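Local structure of putative branched-chain amino acid transport system substrate-binding protein (Rhodopseudomonas palustris, 3TX6) at residues A[292-295]-A[296-300]; A[352-356]-A[357-361]. The protein probably serves as the periplasmic solute-binding component of an ABC transporter, holding 3-(4-hydroxyphenyl)pyruvic acid in the present structure and possibly carrying aromatic acids derived from lignin. One frame throughout, in Å; residues are numbered along the deposited sequence.

Interaction 1: residues A[292-295]-A[296-300]; sequences KVLE and RVVPV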
# COMPACT_ATOMS: atom_id res chain seq x y z
N LYS A 292 11.59 4.85 7.91
CA LYS A 292 11.65 6.30 8.09
C LYS A 292 10.79 6.70 9.28
O LYS A 292 11.19 7.55 10.08
CB LYS A 292 11.20 7.05 6.82
CG LYS A 292 12.16 6.95 5.64
CD LYS A 292 13.52 7.59 5.96
CE LYS A 292 14.40 7.73 4.74
NZ LYS A 292 15.73 8.42 4.96
N VAL A 293 9.61 6.07 9.46
CA VAL A 293 8.78 6.35 10.65
C VAL A 293 9.54 5.97 11.93
O VAL A 293 9.56 6.74 12.91
CB VAL A 293 7.38 5.69 10.54
CG1 VAL A 293 6.63 5.73 11.88
CG2 VAL A 293 6.59 6.30 9.40
N LEU A 294 10.14 4.77 11.93
CA LEU A 294 10.96 4.36 13.05
C LEU A 294 12.12 5.31 13.36
O LEU A 294 12.43 5.54 14.54
CB LEU A 294 11.46 2.93 12.89
CG LEU A 294 10.39 1.83 12.90
CD1 LEU A 294 11.06 0.45 12.89
CD2 LEU A 294 9.43 2.01 14.07
N GLU A 295 12.78 5.85 12.34
CA GLU A 295 13.83 6.83 12.60
C GLU A 295 13.34 8.07 13.37
O GLU A 295 14.14 8.67 14.08
CB GLU A 295 14.49 7.30 11.30
CG GLU A 295 15.39 6.27 10.66
CD GLU A 295 16.03 6.84 9.40
OE1 GLU A 295 16.31 8.06 9.32
OE2 GLU A 295 16.26 6.11 8.47
N ARG A 296 12.06 8.43 13.25
CA ARG A 296 11.45 9.54 14.02
C ARG A 296 11.00 9.08 15.40
O ARG A 296 11.27 9.78 16.40
CB ARG A 296 10.19 10.12 13.33
CG ARG A 296 10.49 11.10 12.25
CD ARG A 296 10.98 12.44 12.79
NE ARG A 296 10.03 13.25 13.54
CZ ARG A 296 9.15 14.13 13.03
NH1 ARG A 296 8.99 14.31 11.73
NH2 ARG A 296 8.38 14.81 13.84
N VAL A 297 10.31 7.93 15.48
CA VAL A 297 9.62 7.63 16.72
C VAL A 297 10.52 6.87 17.72
O VAL A 297 10.36 6.99 18.93
CB VAL A 297 8.30 6.88 16.54
CG1 VAL A 297 7.25 7.71 15.80
CG2 VAL A 297 8.46 5.49 15.95
N VAL A 298 11.43 6.06 17.23
CA VAL A 298 12.31 5.30 18.13
C VAL A 298 13.17 6.22 19.02
O VAL A 298 13.29 5.95 20.22
CB VAL A 298 13.16 4.26 17.34
CG1 VAL A 298 14.34 3.74 18.20
CG2 VAL A 298 12.25 3.11 16.84
N PRO A 299 13.81 7.27 18.44
CA PRO A 299 14.59 8.12 19.39
C PRO A 299 13.73 8.74 20.50
O PRO A 299 14.19 8.87 21.62
CB PRO A 299 15.24 9.18 18.49
CG PRO A 299 15.32 8.50 17.14
CD PRO A 299 14.06 7.65 17.04
N VAL A 300 12.47 9.06 20.20
CA VAL A 300 11.55 9.56 21.21
C VAL A 300 11.33 8.50 22.31
O VAL A 300 11.49 8.80 23.52
CB VAL A 300 10.21 10.02 20.60
CG1 VAL A 300 9.22 10.44 21.70
CG2 VAL A 300 10.43 11.14 19.60
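The puckered pyrrolidine ring of Pro-299 meets the peptide carbonyl of Glu-295 with its CD-CG side: CD lies 3.1 Å from Glu-295 O, and CG is also close, at 3.3 Å from Glu-295 O. Elsewhere the same proline ring touches Ile-38. The flat guanidinium of Arg-296 is turned outward from the turn before it. Its NE forms a salt bridge with Glu-323 and its NH2 a hydrogen bond with Lys-324 O.

Because a proline nitrogen carries no hydrogen, the i to i+4 bond expected at residue 299 is missing, and the helix kinks there. The two preceding bonds are regular. Val-297 N donates to Val-293 O at 2.9 Å, with a C=O...N angle of 161°. Val-298 N donates to Leu-294 O at 2.9 Å, tilted 22° from the carbonyl plane. Arg-296 N gives only weak bonds, divided between the carbonyls of Lys-292 and Val-293.

These residues belong to helix 282-304, which flanks the largely parallel sheet of one lobe of a periplasmic binding protein. Leu-294 and Val-298 supply the sheet-facing side: Leu-294 CB is 4.0 Å from Val-298 CG2, the two side chains crossing at a slant, and both reach Ile-38; Leu-294 also touches Ile-10 and Val-298 touches Ile-8, both on strand 8-14. Leu-294 CD2 also comes within 4.1 Å of Val-297 CG2. The first torsion of Val-297, -65°, wedges this CG2 between its backbone N and carbonyl carbon and brings it 3.5 Å from Val-293 O. Val-293 and Val-297 pack on Leu-320 of helix 310-322, and Val-297 on Ala-319 as well. Near the start of the segment, the ammonium group of Lys-292 extends from the helix to form a salt bridge with Glu-266.

Interaction 2: residues A[352-356]-A[357-361]; sequences TVKDG and KYVMV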
# COMPACT_ATOMS: atom_id res chain seq x y z
N THR A 352 -0.33 7.93 -15.68
CA THR A 352 -0.84 7.23 -16.83
C THR A 352 0.32 6.42 -17.45
O THR A 352 1.44 6.47 -16.96
CB THR A 352 -1.52 8.23 -17.82
OG1 THR A 352 -2.26 7.51 -18.79
CG2 THR A 352 -0.49 9.17 -18.51
N VAL A 353 -0.00 5.63 -18.47
CA VAL A 353 0.97 4.85 -19.24
C VAL A 353 1.00 5.36 -20.67
O VAL A 353 -0.04 5.39 -21.34
CB VAL A 353 0.60 3.37 -19.17
CG1 VAL A 353 1.51 2.56 -20.09
CG2 VAL A 353 0.74 2.85 -17.75
N LYS A 354 2.19 5.82 -21.11
CA LYS A 354 2.40 6.23 -22.49
C LYS A 354 3.72 5.63 -22.97
O LYS A 354 4.73 5.73 -22.28
CB LYS A 354 2.47 7.77 -22.63
CG LYS A 354 1.31 8.57 -22.03
CD LYS A 354 -0.04 8.29 -22.69
CE LYS A 354 -0.21 8.98 -24.03
NZ LYS A 354 -1.63 8.84 -24.45
N ASP A 355 3.71 5.06 -24.18
CA ASP A 355 4.91 4.41 -24.76
C ASP A 355 5.48 3.39 -23.79
O ASP A 355 6.72 3.23 -23.69
CB ASP A 355 5.98 5.45 -25.15
CG ASP A 355 5.41 6.54 -26.03
OD1 ASP A 355 5.01 6.20 -27.17
OD2 ASP A 355 5.34 7.72 -25.58
N GLY A 356 4.57 2.71 -23.08
CA GLY A 356 4.90 1.55 -22.27
C GLY A 356 5.54 1.89 -20.93
O GLY A 356 6.10 1.00 -20.28
N LYS A 357 5.52 3.18 -20.57
CA LYS A 357 6.10 3.68 -19.35
C LYS A 357 5.08 4.55 -18.59
O LYS A 357 4.21 5.19 -19.17
CB LYS A 357 7.35 4.54 -19.65
CG LYS A 357 8.39 3.87 -20.54
CD LYS A 357 9.08 2.72 -19.85
CE LYS A 357 10.05 2.00 -20.79
NZ LYS A 357 10.94 2.93 -21.56
N TYR A 358 5.19 4.56 -17.28
CA TYR A 358 4.40 5.47 -16.45
C TYR A 358 4.82 6.92 -16.66
O TYR A 358 6.04 7.21 -16.75
CB TYR A 358 4.58 5.11 -14.98
CG TYR A 358 3.91 3.81 -14.58
CD1 TYR A 358 2.54 3.65 -14.70
CD2 TYR A 358 4.65 2.72 -14.10
CE1 TYR A 358 1.91 2.44 -14.35
CE2 TYR A 358 4.02 1.52 -13.72
CZ TYR A 358 2.65 1.40 -13.84
OH TYR A 358 2.05 0.20 -13.49
N VAL A 359 3.83 7.82 -16.75
CA VAL A 359 4.06 9.28 -16.79
C VAL A 359 3.13 9.97 -15.78
O VAL A 359 2.00 9.60 -15.69
CB VAL A 359 3.72 9.88 -18.19
CG1 VAL A 359 4.28 11.30 -18.30
CG2 VAL A 359 4.22 8.99 -19.31
N MSE A 360 3.61 10.99 -15.04
CA MSE A 360 2.75 11.74 -14.08
C MSE A 360 1.81 12.61 -14.89
O MSE A 360 2.22 13.31 -15.83
CB MSE A 360 3.55 12.57 -13.05
CG MSE A 360 2.69 13.10 -11.89
SE MSE A 360 3.68 14.53 -11.01
CE MSE A 360 5.21 13.50 -10.26
N VAL A 361 0.52 12.53 -14.60
CA VAL A 361 -0.50 13.43 -15.20
C VAL A 361 -0.42 14.75 -14.45
O VAL A 361 -0.61 14.80 -13.22
CB VAL A 361 -1.93 12.84 -15.07
CG1 VAL A 361 -2.95 13.76 -15.68
CG2 VAL A 361 -1.98 11.46 -15.73
O HOH W 1 9.04 4.86 -23.74
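Residues 352-354 and 357-360 pair antiparallel through backbone bonds between Thr-352 and Val-359, with Thr-352 N 2.9 Å from Val-359 O, and between Lys-354 and Lys-357, although the short strand axes meet at 126°, a marked twist.

Val-353 and Tyr-358 share one face. Val-353 CG2, anti to the carbonyl carbon while CG1 is anti to N (chi1 173°), is the branch that meets the ring, obliquely, 3.6 Å from Tyr-358 CE1. Tyr-358 OH bonds Ser-227 O, and both side chains touch Ile-231 of helix 228-234. An alanine in place of Val-353 removes both methyls and would probably open a gap beside the CD1-CE1 side of the tyrosine ring.

Thr-352, Lys-354 and Val-359 occupy the other face, where Val-359 CG2 rests 3.9 Å from Lys-354 CB. Beyond the pairing, Val-361 CG2 lies 3.9 Å from Thr-352 CB, the side chains crossing at about a right angle. Lys-357 bends back over Gly-356, its CD 3.5 Å from Gly-356 O.

At the turn, Lys-357 N stands well above the carbonyl plane of Lys-354, 3.2 Å from Lys-354 O, and Asp-355 and Gly-356 both have positive phi. This is a beta hairpin with a two-residue loop, a type I' turn from Lys-354 to Lys-357, which adds the outermost strand, 357-360, to the mixed sheet of its lobe.

Interaction 1 precedes interaction 2 along the chain, and the two do not touch: their centres are 35 Å apart and their nearest atoms about 19 Å. Each belongs to a different sheet region, the helix lying against the sheet that contains strand 8-14 and the hairpin extending the one that contains strand 242-245, consistent with the two-lobed periplasmic binding protein fold. The bound 3-(4-hydroxyphenyl)pyruvic acid is comparably distant from both, about 14 Å from the side chain of Val-293 and about 12 Å from that of Tyr-358. At those distances neither of these side chains touches the ligand.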